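Local coordinates for major pilin protein fimA (Silicibacter pomeroyi, PDB 2IMH) that is of unknown function, although it belongs to the DUF1028 family, whose fold is probably related to that of the N-terminal nucleophile hydrolases, at residues A[9-14]-A[143-148]; A[51-56]-A[72-77]; A[180-185]-A[191-196]. All coordinates share one frame; numbering follows the deposited sequence. Where two conformers were deposited one is given.

Interaction 1 of 3, residues A[9-14]-A[143-148]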
ATOM      1  N   ALA A   9      -5.570  -2.917  -0.861  1.00 14.84           N
ATOM      2  CA  ALA A   9      -6.816  -3.530  -0.412  1.00 15.58           C
ATOM      3  C   ALA A   9      -7.785  -2.510   0.146  1.00 16.42           C
ATOM      4  O   ALA A   9      -7.378  -1.444   0.597  1.00 16.36           O
ATOM      5  CB  ALA A   9      -6.536  -4.601   0.653  1.00 15.73           C
ATOM      6  N   HIS A  10      -9.064  -2.881   0.106  1.00 17.07           N
ATOM      7  CA  HIS A  10     -10.173  -2.145   0.705  1.00 17.61           C
ATOM      8  C   HIS A  10     -10.662  -2.958   1.910  1.00 18.44           C
ATOM      9  O   HIS A  10     -10.686  -4.199   1.865  1.00 18.39           O
ATOM     10  CB  HIS A  10     -11.264  -1.972  -0.385  1.00 18.12           C
ATOM     11  CG  HIS A  10     -12.628  -1.598   0.118  1.00 19.11           C
ATOM     12  ND1 HIS A  10     -12.860  -0.512   0.935  1.00 22.09           N
ATOM     13  CD2 HIS A  10     -13.849  -2.105  -0.187  1.00 19.00           C
ATOM     14  CE1 HIS A  10     -14.160  -0.409   1.172  1.00 19.09           C
ATOM     15  NE2 HIS A  10     -14.778  -1.359   0.498  1.00 22.97           N
ATOM     16  N   ASP A  11     -11.007  -2.266   2.992  1.00 18.19           N
ATOM     17  CA  ASP A  11     -11.560  -2.905   4.181  1.00 19.72           C
ATOM     18  C   ASP A  11     -13.061  -2.580   4.223  1.00 20.11           C
ATOM     19  O   ASP A  11     -13.443  -1.515   4.697  1.00 20.11           O
ATOM     20  CB  ASP A  11     -10.872  -2.358   5.430  1.00 19.76           C
ATOM     21  CG  ASP A  11     -11.360  -3.018   6.712  1.00 22.39           C
ATOM     22  OD1 ASP A  11     -11.582  -4.236   6.710  1.00 23.29           O
ATOM     23  OD2 ASP A  11     -11.507  -2.304   7.725  1.00 26.09           O
ATOM     24  N   PRO A  12     -13.906  -3.478   3.685  1.00 20.88           N
ATOM     25  CA  PRO A  12     -15.315  -3.136   3.514  1.00 21.77           C
ATOM     26  C   PRO A  12     -16.004  -2.680   4.793  1.00 22.57           C
ATOM     27  O   PRO A  12     -16.765  -1.709   4.755  1.00 22.85           O
ATOM     28  CB  PRO A  12     -15.925  -4.439   2.999  1.00 22.20           C
ATOM     29  CG  PRO A  12     -14.811  -5.096   2.279  1.00 21.48           C
ATOM     30  CD  PRO A  12     -13.613  -4.824   3.153  1.00 21.07           C
ATOM     31  N   GLU A  13     -15.727  -3.349   5.908  1.00 23.47           N
ATOM     32  CA  GLU A  13     -16.405  -3.030   7.168  1.00 25.01           C
ATOM     33  C   GLU A  13     -16.288  -1.545   7.541  1.00 24.36           C
ATOM     34  O   GLU A  13     -17.277  -0.926   7.973  1.00 23.92           O
ATOM     35  CB  GLU A  13     -15.909  -3.932   8.305  1.00 24.89           C
ATOM     36  CG  GLU A  13     -16.369  -3.457   9.699  1.00 28.15           C
ATOM     37  CD  GLU A  13     -16.270  -4.519  10.790  1.00 29.22           C
ATOM     38  OE1 GLU A  13     -15.477  -5.483  10.653  1.00 36.05           O
ATOM     39  OE2 GLU A  13     -16.997  -4.375  11.803  1.00 34.70           O
ATOM     40  N   THR A  14     -15.096  -0.967   7.343  1.00 23.82           N
ATOM     41  CA  THR A  14     -14.835   0.427   7.758  1.00 23.76           C
ATOM     42  C   THR A  14     -14.806   1.432   6.611  1.00 23.03           C
ATOM     43  O   THR A  14     -15.001   2.639   6.814  1.00 24.23           O
ATOM     44  CB  THR A  14     -13.522   0.556   8.536  1.00 24.10           C
ATOM     45  OG1 THR A  14     -12.407   0.288   7.662  1.00 24.62           O
ATOM     46  CG2 THR A  14     -13.495  -0.430   9.709  1.00 24.39           C
ATOM     47  N   GLU A 143      -4.934  -3.789   9.142  1.00 19.46           N
ATOM     48  CA  GLU A 143      -3.491  -3.506   9.102  1.00 20.37           C
ATOM     49  C   GLU A 143      -2.633  -4.756   9.279  1.00 19.70           C
ATOM     50  O   GLU A 143      -1.604  -4.903   8.625  1.00 19.09           O
ATOM     51  CB  GLU A 143      -3.135  -2.487  10.178  1.00 21.37           C
ATOM     52  CG  GLU A 143      -3.791  -1.128   9.966  1.00 24.06           C
ATOM     53  CD  GLU A 143      -5.229  -1.021  10.475  1.00 28.24           C
ATOM     54  OE1 GLU A 143      -5.805  -2.011  10.988  1.00 27.86           O
ATOM     55  OE2 GLU A 143      -5.793   0.088  10.357  1.00 31.16           O
ATOM     56  N   ARG A 144      -3.060  -5.647  10.171  1.00 18.89           N
ATOM     57  CA  ARG A 144      -2.333  -6.884  10.419  1.00 18.92           C
ATOM     58  C   ARG A 144      -2.475  -7.862   9.266  1.00 17.95           C
ATOM     59  O   ARG A 144      -1.602  -8.707   9.070  1.00 17.89           O
ATOM     60  CB  ARG A 144      -2.772  -7.537  11.744  1.00 19.22           C
ATOM     61  CG  ARG A 144      -2.387  -6.728  12.984  1.00 21.28           C
ATOM     62  CD  ARG A 144      -2.943  -7.392  14.267  1.00 22.59           C
ATOM     63  NE  ARG A 144      -2.205  -8.622  14.584  1.00 32.68           N
ATOM     64  CZ  ARG A 144      -2.589  -9.558  15.458  1.00 35.30           C
ATOM     65  NH1 ARG A 144      -3.726  -9.435  16.147  1.00 36.08           N
ATOM     66  NH2 ARG A 144      -1.819 -10.632  15.647  1.00 36.44           N
ATOM     67  N   ARG A 145      -3.571  -7.748   8.512  1.00 17.70           N
ATOM     68  CA  ARG A 145      -3.767  -8.560   7.304  0.50 17.71           C
ATOM     69  C   ARG A 145      -2.745  -8.155   6.249  1.00 17.56           C
ATOM     70  O   ARG A 145      -2.158  -9.007   5.581  1.00 17.53           O
ATOM     71  CB  ARG A 145      -5.193  -8.393   6.761  0.50 18.25           C
ATOM     72  CG  ARG A 145      -6.181  -9.407   7.321  0.50 19.06           C
ATOM     73  CD  ARG A 145      -7.536  -8.807   7.641  0.50 21.22           C
ATOM     74  NE  ARG A 145      -8.250  -8.238   6.496  0.50 19.94           N
ATOM     75  CZ  ARG A 145      -9.239  -7.356   6.610  0.50 21.29           C
ATOM     76  NH1 ARG A 145      -9.839  -6.880   5.533  0.50 21.78           N
ATOM     77  NH2 ARG A 145      -9.624  -6.936   7.807  0.50 19.74           N
ATOM     78  N   LEU A 146      -2.534  -6.840   6.117  1.00 16.89           N
ATOM     79  CA  LEU A 146      -1.529  -6.312   5.193  1.00 16.53           C
ATOM     80  C   LEU A 146      -0.156  -6.808   5.596  1.00 16.93           C
ATOM     81  O   LEU A 146       0.606  -7.293   4.762  1.00 17.05           O
ATOM     82  CB  LEU A 146      -1.571  -4.781   5.147  1.00 16.57           C
ATOM     83  CG  LEU A 146      -2.826  -4.146   4.521  1.00 15.39           C
ATOM     84  CD1 LEU A 146      -2.835  -2.644   4.803  1.00 13.98           C
ATOM     85  CD2 LEU A 146      -2.931  -4.435   3.007  1.00 15.30           C
ATOM     86  N   LEU A 147       0.152  -6.739   6.892  1.00 17.17           N
ATOM     87  CA  LEU A 147       1.442  -7.253   7.378  1.00 17.54           C
ATOM     88  C   LEU A 147       1.604  -8.749   7.098  1.00 17.43           C
ATOM     89  O   LEU A 147       2.672  -9.193   6.666  1.00 17.79           O
ATOM     90  CB  LEU A 147       1.635  -6.946   8.866  1.00 18.28           C
ATOM     91  CG  LEU A 147       1.899  -5.479   9.228  1.00 18.60           C
ATOM     92  CD1 LEU A 147       1.759  -5.232  10.742  1.00 21.52           C
ATOM     93  CD2 LEU A 147       3.275  -5.005   8.735  1.00 20.48           C
ATOM     94  N   ALA A 148       0.546  -9.514   7.345  1.00 16.91           N
ATOM     95  CA  ALA A 148       0.546 -10.959   7.095  1.00 17.16           C
ATOM     96  C   ALA A 148       0.883 -11.242   5.624  1.00 17.21           C
ATOM     97  O   ALA A 148       1.638 -12.171   5.311  1.00 18.05           O
ATOM     98  CB  ALA A 148      -0.787 -11.556   7.451  1.00 17.12           C
TER
HETATM   99  O   HOH W   1     -10.384  -6.708   2.858  1.00 24.77           O
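The packing of a helix against a beta sheet is illustrated where Ala9 and Asp11, on strand 4-11, meet Leu146 and Arg145 of helix 142-155. The strand is an inner member of the six-stranded antiparallel sheet, and the chain turns through residues 12-14 towards its hairpin partner, strand 16-23. Two neighbouring helix residues share the work, one apolar and one charged. Leu146 lays CD2 near the methyl group of Ala9, with 4.3 Å between Ala9 CB and Leu146 CD2, a loose contact that Phe135 of helix 126-137 flanks by touching both side chains. Beside it runs a long, weak salt bridge, described here for one of the two deposited conformers of Arg145. Asp11 keeps CG anti to its backbone nitrogen (chi1 -178°) and offers OD1 to the guanidinium edge, where OD1 lies 3.4 Å from Arg145 NH1 and 3.5 Å from Arg145 NH2. The carboxylate and guanidinium planes are turned 61° apart, so the two groups do not form a flat, two-pronged pair; OD1 sits near both terminal nitrogens but is bonded, weakly, by NH1, while NH2 makes a weak bond to Leu140 O. A water extends the link to the main chain, accepting weakly from Arg145 NH1 and donating to His10 O at 2.7 Å. The other carboxylate oxygen is turned to the hairpin: Thr14 OG1, itself bonded to Ala16 N, donates to Asp11 OD2 at 2.7 Å, reaching it on the anti side and 29° out of the carboxylate plane.

Interaction 2 of 3, residues A[51-56]-A[72-77]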
ATOM      1  N   THR A  51       6.885   7.942 -10.708  1.00 17.20           N
ATOM      2  CA  THR A  51       6.071   8.615  -9.686  1.00 16.91           C
ATOM      3  C   THR A  51       4.807   9.212 -10.321  1.00 17.51           C
ATOM      4  O   THR A  51       3.725   9.203  -9.726  1.00 17.54           O
ATOM      5  CB  THR A  51       6.857   9.721  -8.973  1.00 17.24           C
ATOM      6  OG1 THR A  51       7.366  10.641  -9.942  1.00 17.97           O
ATOM      7  CG2 THR A  51       8.022   9.114  -8.187  1.00 17.02           C
ATOM      8  N   PHE A  52       4.929   9.693 -11.555  1.00 16.79           N
ATOM      9  CA  PHE A  52       3.778  10.244 -12.272  1.00 16.99           C
ATOM     10  C   PHE A  52       2.631   9.259 -12.398  1.00 17.01           C
ATOM     11  O   PHE A  52       1.468   9.615 -12.156  1.00 16.81           O
ATOM     12  CB  PHE A  52       4.231  10.764 -13.626  1.00 17.33           C
ATOM     13  CG  PHE A  52       5.395  11.705 -13.505  1.00 18.82           C
ATOM     14  CD1 PHE A  52       5.194  13.011 -13.071  1.00 20.26           C
ATOM     15  CD2 PHE A  52       6.698  11.251 -13.723  1.00 17.67           C
ATOM     16  CE1 PHE A  52       6.276  13.888 -12.916  1.00 18.94           C
ATOM     17  CE2 PHE A  52       7.790  12.118 -13.556  1.00 19.05           C
ATOM     18  CZ  PHE A  52       7.575  13.434 -13.162  1.00 19.54           C
ATOM     19  N   TRP A  53       2.950   8.027 -12.780  1.00 16.37           N
ATOM     20  CA  TRP A  53       1.919   7.016 -12.945  1.00 16.36           C
ATOM     21  C   TRP A  53       1.105   6.887 -11.670  1.00 16.13           C
ATOM     22  O   TRP A  53      -0.114   6.766 -11.719  1.00 16.87           O
ATOM     23  CB  TRP A  53       2.579   5.687 -13.226  1.00 16.27           C
ATOM     24  CG  TRP A  53       2.917   5.455 -14.677  1.00 15.66           C
ATOM     25  CD1 TRP A  53       3.014   6.384 -15.672  1.00 17.42           C
ATOM     26  CD2 TRP A  53       3.267   4.204 -15.251  1.00 15.89           C
ATOM     27  NE1 TRP A  53       3.362   5.767 -16.864  1.00 17.04           N
ATOM     28  CE2 TRP A  53       3.528   4.427 -16.625  1.00 16.21           C
ATOM     29  CE3 TRP A  53       3.371   2.900 -14.742  1.00 15.92           C
ATOM     30  CZ2 TRP A  53       3.894   3.391 -17.495  1.00 16.89           C
ATOM     31  CZ3 TRP A  53       3.723   1.866 -15.613  1.00 17.66           C
ATOM     32  CH2 TRP A  53       3.972   2.126 -16.982  1.00 16.28           C
ATOM     33  N   GLY A  54       1.797   6.890 -10.530  1.00 16.60           N
ATOM     34  CA  GLY A  54       1.122   6.646  -9.239  1.00 16.54           C
ATOM     35  C   GLY A  54       0.125   7.741  -8.906  1.00 17.48           C
ATOM     36  O   GLY A  54      -0.942   7.476  -8.353  1.00 17.54           O
ATOM     37  N   GLU A  55       0.495   8.976  -9.206  1.00 17.79           N
ATOM     38  CA  GLU A  55      -0.375  10.122  -8.944  1.00 19.12           C
ATOM     39  C   GLU A  55      -1.486  10.221  -9.992  1.00 18.28           C
ATOM     40  O   GLU A  55      -2.656  10.401  -9.666  1.00 18.30           O
ATOM     41  CB  GLU A  55       0.451  11.419  -8.951  1.00 19.08           C
ATOM     42  CG  GLU A  55       1.513  11.491  -7.854  1.00 21.06           C
ATOM     43  CD  GLU A  55       2.343  12.785  -7.881  1.00 23.94           C
ATOM     44  OE1 GLU A  55       2.276  13.536  -8.882  1.00 29.87           O
ATOM     45  OE2 GLU A  55       3.064  13.043  -6.885  1.00 27.83           O
ATOM     46  N   GLU A  56      -1.112  10.131 -11.269  1.00 17.50           N
ATOM     47  CA  GLU A  56      -2.074  10.313 -12.344  1.00 17.65           C
ATOM     48  C   GLU A  56      -3.184   9.271 -12.352  1.00 16.76           C
ATOM     49  O   GLU A  56      -4.350   9.602 -12.615  1.00 17.01           O
ATOM     50  CB  GLU A  56      -1.349  10.375 -13.693  1.00 18.75           C
ATOM     51  CG  GLU A  56      -0.526  11.644 -13.767  1.00 21.19           C
ATOM     52  CD  GLU A  56       0.240  11.803 -15.071  1.00 27.97           C
ATOM     53  OE1 GLU A  56      -0.072  11.078 -16.042  1.00 30.75           O
ATOM     54  OE2 GLU A  56       1.144  12.674 -15.111  1.00 29.32           O
ATOM     55  N   ASN A  72      -4.880   1.723 -18.047  1.00 23.14           N
ATOM     56  CA  ASN A  72      -4.575   1.730 -19.479  1.00 24.91           C
ATOM     57  C   ASN A  72      -4.307   3.140 -20.019  1.00 24.80           C
ATOM     58  O   ASN A  72      -3.377   3.315 -20.810  1.00 25.69           O
ATOM     59  CB  ASN A  72      -5.648   0.971 -20.280  1.00 25.77           C
ATOM     60  CG  ASN A  72      -5.628  -0.539 -20.023  1.00 28.58           C
ATOM     61  OD1 ASN A  72      -4.707  -1.073 -19.398  1.00 32.94           O
ATOM     62  ND2 ASN A  72      -6.659  -1.238 -20.503  1.00 31.87           N
ATOM     63  N   HIS A  73      -5.083   4.137 -19.584  1.00 24.67           N
ATOM     64  CA  HIS A  73      -4.901   5.546 -19.987  0.50 25.21           C
ATOM     65  C   HIS A  73      -3.519   6.064 -19.618  1.00 25.08           C
ATOM     66  O   HIS A  73      -2.860   6.771 -20.388  1.00 25.64           O
ATOM     67  CB  HIS A  73      -5.910   6.467 -19.282  0.50 25.47           C
ATOM     68  CG  HIS A  73      -7.344   6.225 -19.646  0.50 26.96           C
ATOM     69  ND1 HIS A  73      -8.383   6.535 -18.792  0.50 27.78           N
ATOM     70  CD2 HIS A  73      -7.913   5.711 -20.762  0.50 27.83           C
ATOM     71  CE1 HIS A  73      -9.529   6.224 -19.369  0.50 28.17           C
ATOM     72  NE2 HIS A  73      -9.273   5.725 -20.564  0.50 28.78           N
ATOM     73  N   VAL A  74      -3.109   5.753 -18.398  1.00 24.19           N
ATOM     74  CA  VAL A  74      -1.840   6.229 -17.893  1.00 23.54           C
ATOM     75  C   VAL A  74      -0.673   5.548 -18.606  1.00 23.17           C
ATOM     76  O   VAL A  74       0.264   6.217 -19.032  1.00 23.22           O
ATOM     77  CB  VAL A  74      -1.761   6.019 -16.370  1.00 23.97           C
ATOM     78  CG1 VAL A  74      -0.351   6.210 -15.866  1.00 25.16           C
ATOM     79  CG2 VAL A  74      -2.719   6.962 -15.701  1.00 23.28           C
ATOM     80  N   THR A  75      -0.744   4.230 -18.745  1.00 22.80           N
ATOM     81  CA  THR A  75       0.391   3.469 -19.261  1.00 23.74           C
ATOM     82  C   THR A  75       0.542   3.624 -20.778  1.00 24.24           C
ATOM     83  O   THR A  75       1.676   3.670 -21.283  1.00 24.15           O
ATOM     84  CB  THR A  75       0.295   1.988 -18.889  1.00 23.42           C
ATOM     85  OG1 THR A  75      -0.918   1.437 -19.408  1.00 24.57           O
ATOM     86  CG2 THR A  75       0.342   1.812 -17.368  1.00 22.71           C
ATOM     87  N   SER A  76      -0.590   3.716 -21.486  1.00 24.95           N
ATOM     88  CA  SER A  76      -0.601   3.816 -22.954  0.50 25.53           C
ATOM     89  C   SER A  76       0.106   5.068 -23.459  1.00 26.12           C
ATOM     90  O   SER A  76       0.710   5.058 -24.544  1.00 27.06           O
ATOM     91  CB  SER A  76      -2.036   3.771 -23.502  0.50 25.24           C
ATOM     92  OG  SER A  76      -2.734   4.980 -23.247  0.50 24.05           O
ATOM     93  N   GLN A  77       0.019   6.142 -22.677  1.00 25.97           N
ATOM     94  CA  GLN A  77       0.589   7.463 -22.983  0.50 26.31           C
ATOM     95  C   GLN A  77       2.105   7.505 -22.831  1.00 25.72           C
ATOM     96  O   GLN A  77       2.737   8.514 -23.140  1.00 26.46           O
ATOM     97  CB  GLN A  77       0.035   8.508 -22.005  0.50 26.34           C
ATOM     98  CG  GLN A  77      -1.403   8.966 -22.211  0.50 27.37           C
ATOM     99  CD  GLN A  77      -1.804  10.030 -21.198  0.50 27.66           C
ATOM    100  OE1 GLN A  77      -1.980  11.200 -21.547  0.50 30.51           O
ATOM    101  NE2 GLN A  77      -1.923   9.634 -19.931  0.50 28.10           N
TER
HETATM  102  O   HOH W   2      -2.503  10.332 -17.266  1.00 36.96           O
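With CG beside its backbone nitrogen (chi1 -85°), Trp53 swings its indole across to helix 67-76, while Val74, with CG1 anti to its own backbone nitrogen (chi1 167°), sends that methyl to meet it. The result is a worked example of methyl groups packed on an aromatic face. Val74 CG1 lies over the five-membered ring, 3.4 Å from Trp53 CD1, and Thr75 CG2 covers the six-membered ring on the same face, 3.7 Å from Trp53 CH2; both are CH-pi contacts. Thr75 keeps its hydroxyl for its own helix, bonded to Val71 O. The second methyl of valine, Val74 CG2, rests against Glu56, 4.2 Å from Glu56 CB. At the more open border a water joins Glu56 OE1 to NE2 of the given conformer of Gln77. Replacing Trp53 by an alanine is likely to leave the Val74 and Thr75 methyls without their aromatic cover and open a gap between the helices. Helices 51-62 and 67-76 run nearly antiparallel here: the axes of 51-56 and 72-76 come within 9.9 Å, with 156° between their directions. Leu86 of strand 85-90, in the four-stranded sheet, touches Trp53, Val74 and Thr75, joining the helix pair to that sheet.

Interaction 3 of 3, residues A[180-185]-A[191-196]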
ATOM      1  N   LEU A 180       3.530   4.459   7.432  1.00 16.57           N
ATOM      2  CA  LEU A 180       4.597   3.827   8.212  1.00 15.76           C
ATOM      3  C   LEU A 180       5.655   3.340   7.250  1.00 15.81           C
ATOM      4  O   LEU A 180       5.375   2.485   6.385  1.00 15.48           O
ATOM      5  CB  LEU A 180       4.055   2.643   9.021  1.00 15.94           C
ATOM      6  CG  LEU A 180       2.877   2.996   9.941  1.00 15.44           C
ATOM      7  CD1 LEU A 180       2.304   1.751  10.621  1.00 16.39           C
ATOM      8  CD2 LEU A 180       3.240   4.088  10.940  1.00 16.57           C
ATOM      9  N   ARG A 181       6.859   3.884   7.396  1.00 15.85           N
ATOM     10  CA  ARG A 181       7.945   3.576   6.470  1.00 15.47           C
ATOM     11  C   ARG A 181       9.201   3.118   7.173  1.00 15.68           C
ATOM     12  O   ARG A 181       9.665   3.760   8.123  1.00 16.24           O
ATOM     13  CB  ARG A 181       8.239   4.779   5.571  1.00 15.36           C
ATOM     14  CG  ARG A 181       7.208   4.896   4.441  1.00 16.86           C
ATOM     15  CD  ARG A 181       7.347   6.156   3.649  1.00 16.77           C
ATOM     16  NE  ARG A 181       8.705   6.405   3.171  1.00 16.03           N
ATOM     17  CZ  ARG A 181       9.014   7.460   2.420  1.00 17.02           C
ATOM     18  NH1 ARG A 181       8.052   8.307   2.060  1.00 15.02           N
ATOM     19  NH2 ARG A 181      10.260   7.666   2.028  1.00 17.92           N
ATOM     20  N   ILE A 182       9.709   1.976   6.723  1.00 15.14           N
ATOM     21  CA  ILE A 182      11.076   1.551   7.004  1.00 15.35           C
ATOM     22  C   ILE A 182      11.825   1.700   5.690  1.00 15.26           C
ATOM     23  O   ILE A 182      11.671   0.879   4.784  1.00 15.40           O
ATOM     24  CB  ILE A 182      11.129   0.072   7.484  1.00 15.57           C
ATOM     25  CG1 ILE A 182      10.189  -0.167   8.690  1.00 16.43           C
ATOM     26  CG2 ILE A 182      12.569  -0.343   7.808  1.00 15.76           C
ATOM     27  CD1 ILE A 182      10.520   0.649   9.936  1.00 16.96           C
ATOM     28  N   ASP A 183      12.595   2.780   5.560  1.00 14.87           N
ATOM     29  CA  ASP A 183      13.203   3.100   4.257  1.00 15.32           C
ATOM     30  C   ASP A 183      14.507   2.337   4.032  1.00 16.23           C
ATOM     31  O   ASP A 183      14.978   2.207   2.891  1.00 15.85           O
ATOM     32  CB  ASP A 183      13.446   4.608   4.134  1.00 14.94           C
ATOM     33  CG  ASP A 183      12.188   5.382   3.740  1.00 16.16           C
ATOM     34  OD1 ASP A 183      11.112   4.767   3.512  1.00 14.92           O
ATOM     35  OD2 ASP A 183      12.287   6.631   3.686  1.00 17.46           O
ATOM     36  N   TYR A 184      15.085   1.846   5.124  1.00 16.20           N
ATOM     37  CA  TYR A 184      16.238   0.939   5.062  1.00 16.85           C
ATOM     38  C   TYR A 184      16.353   0.152   6.362  1.00 17.59           C
ATOM     39  O   TYR A 184      16.280   0.720   7.466  1.00 17.39           O
ATOM     40  CB  TYR A 184      17.545   1.706   4.801  1.00 17.76           C
ATOM     41  CG  TYR A 184      18.761   0.828   5.022  1.00 19.25           C
ATOM     42  CD1 TYR A 184      19.175  -0.081   4.044  1.00 20.63           C
ATOM     43  CD2 TYR A 184      19.470   0.878   6.232  1.00 21.24           C
ATOM     44  CE1 TYR A 184      20.280  -0.902   4.250  1.00 21.13           C
ATOM     45  CE2 TYR A 184      20.580   0.051   6.452  1.00 22.72           C
ATOM     46  CZ  TYR A 184      20.970  -0.835   5.456  1.00 21.89           C
ATOM     47  OH  TYR A 184      22.069  -1.658   5.652  1.00 23.23           O
ATOM     48  N   HIS A 185      16.518  -1.158   6.235  1.00 17.37           N
ATOM     49  CA  HIS A 185      16.906  -1.997   7.371  1.00 19.47           C
ATOM     50  C   HIS A 185      17.792  -3.088   6.796  1.00 20.38           C
ATOM     51  O   HIS A 185      17.448  -3.643   5.755  1.00 20.13           O
ATOM     52  CB  HIS A 185      15.680  -2.610   8.068  1.00 19.47           C
ATOM     53  CG  HIS A 185      15.997  -3.284   9.369  1.00 21.28           C
ATOM     54  ND1 HIS A 185      16.489  -4.572   9.445  1.00 20.45           N
ATOM     55  CD2 HIS A 185      15.882  -2.847  10.648  1.00 22.11           C
ATOM     56  CE1 HIS A 185      16.662  -4.898  10.717  1.00 24.30           C
ATOM     57  NE2 HIS A 185      16.308  -3.865  11.467  1.00 23.69           N
ATOM     58  N   GLY A 191       9.887  -6.916   9.781  1.00 16.95           N
ATOM     59  CA  GLY A 191       9.853  -7.010  11.250  1.00 17.21           C
ATOM     60  C   GLY A 191       9.880  -5.628  11.873  1.00 17.04           C
ATOM     61  O   GLY A 191       9.151  -5.337  12.855  1.00 17.20           O
ATOM     62  N   ALA A 192      10.717  -4.770  11.306  1.00 16.44           N
ATOM     63  CA  ALA A 192      10.850  -3.414  11.834  1.00 16.40           C
ATOM     64  C   ALA A 192       9.553  -2.629  11.608  1.00 16.64           C
ATOM     65  O   ALA A 192       9.157  -1.809  12.450  1.00 17.35           O
ATOM     66  CB  ALA A 192      12.041  -2.709  11.211  1.00 16.11           C
ATOM     67  N   LEU A 193       8.909  -2.879  10.463  1.00 16.78           N
ATOM     68  CA  LEU A 193       7.598  -2.298  10.182  1.00 16.70           C
ATOM     69  C   LEU A 193       6.563  -2.724  11.204  1.00 17.30           C
ATOM     70  O   LEU A 193       5.805  -1.891  11.673  1.00 16.92           O
ATOM     71  CB  LEU A 193       7.110  -2.676   8.779  1.00 16.96           C
ATOM     72  CG  LEU A 193       5.836  -1.968   8.294  1.00 16.24           C
ATOM     73  CD1 LEU A 193       5.965  -0.451   8.289  1.00 17.31           C
ATOM     74  CD2 LEU A 193       5.492  -2.491   6.878  1.00 16.85           C
ATOM     75  N   GLU A 194       6.518  -4.008  11.538  1.00 17.01           N
ATOM     76  CA  GLU A 194       5.552  -4.461  12.536  1.00 19.35           C
ATOM     77  C   GLU A 194       5.789  -3.766  13.887  1.00 18.56           C
ATOM     78  O   GLU A 194       4.838  -3.341  14.558  1.00 19.14           O
ATOM     79  CB  GLU A 194       5.582  -5.986  12.702  1.00 19.07           C
ATOM     80  CG  GLU A 194       4.424  -6.467  13.574  1.00 22.77           C
ATOM     81  CD  GLU A 194       4.411  -7.967  13.835  1.00 24.90           C
ATOM     82  OE1 GLU A 194       4.128  -8.758  12.909  1.00 29.93           O
ATOM     83  OE2 GLU A 194       4.635  -8.347  15.001  1.00 31.26           O
ATOM     84  N   GLN A 195       7.054  -3.636  14.282  1.00 18.47           N
ATOM     85  CA  GLN A 195       7.367  -2.955  15.544  1.00 18.67           C
ATOM     86  C   GLN A 195       6.851  -1.523  15.494  1.00 17.93           C
ATOM     87  O   GLN A 195       6.263  -1.023  16.466  1.00 16.48           O
ATOM     88  CB  GLN A 195       8.869  -2.935  15.791  1.00 19.42           C
ATOM     89  CG  GLN A 195       9.437  -4.197  16.426  1.00 22.81           C
ATOM     90  CD  GLN A 195      10.854  -3.969  16.933  1.00 26.70           C
ATOM     91  OE1 GLN A 195      11.759  -3.657  16.148  1.00 30.57           O
ATOM     92  NE2 GLN A 195      11.055  -4.113  18.249  1.00 29.14           N
ATOM     93  N   LEU A 196       7.082  -0.860  14.360  1.00 16.34           N
ATOM     94  CA  LEU A 196       6.649   0.526  14.206  1.00 16.14           C
ATOM     95  C   LEU A 196       5.132   0.618  14.254  1.00 15.79           C
ATOM     96  O   LEU A 196       4.567   1.528  14.878  1.00 15.56           O
ATOM     97  CB  LEU A 196       7.186   1.102  12.883  1.00 16.61           C
ATOM     98  CG  LEU A 196       6.703   2.494  12.444  1.00 15.10           C
ATOM     99  CD1 LEU A 196       6.997   3.572  13.493  1.00 15.87           C
ATOM    100  CD2 LEU A 196       7.365   2.828  11.131  1.00 17.04           C
TER
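Apolar packing dominates where Ile182 and Leu180, on the last strand of the sheet, meet Ala192, Leu193 and Leu196 of the helix that follows. Ile182 fits along the helix backbone: its CD1 lies 3.9 Å from Ala192 CB and its CG1 is 3.5 Å from Leu193 N, a close approach of hydrocarbon to main chain. Leu193 holds CG anti to its backbone nitrogen (chi1 -172°), which carries CD1 back to the strand, 3.7 Å from Leu180 CB. Leu196 brings CD2 to within 3.9 Å of Leu180 CB and also meets Ile182 CD1, bridging the two strand side chains. Farther along, His185 CD2 approaches Ala192 CB obliquely at 3.9 Å, while ND1 of the same ring is bonded to backbone nitrogens of Asp187 and Asn188 in the turn leading to the helix. A salt bridge forms within 180-185: Arg181 grips Asp183 side-on, its NE meeting Asp183 OD1 at 2.9 Å and its NH2 meeting Asp183 OD2 at 2.8 Å. Strand 175-182 is the outermost of its sheet in this chain, paired with strand 165-172; the axes of 180-182 and 191-196 run at 146° to each other, roughly antiparallel, and Leu193 also touches Leu150 of helix 142-155.

Overall arrangement
Interactions 1 and 3 join helices to a sheet, and interaction 2 joins two helices that lie on the other sheet. Interactions 1 and 3 belong to the six-stranded sheet: their centres are about 18 Å apart, and helices 142-155 and 189-200 touch directly, Leu147 CD2 lying 3.8 Å from Leu193 CD2. Interaction 2 packs on the four-stranded sheet, across the chain's centre, about 25 Å from interaction 1 and about 28 Å from interaction 3, centre to centre. In sequence, interaction 2 falls between the two halves of interaction 1, and interaction 3 follows both. Helices thus cover both sheets, consistent with the layered alpha-beta-beta-alpha architecture of N-terminal nucleophile hydrolases.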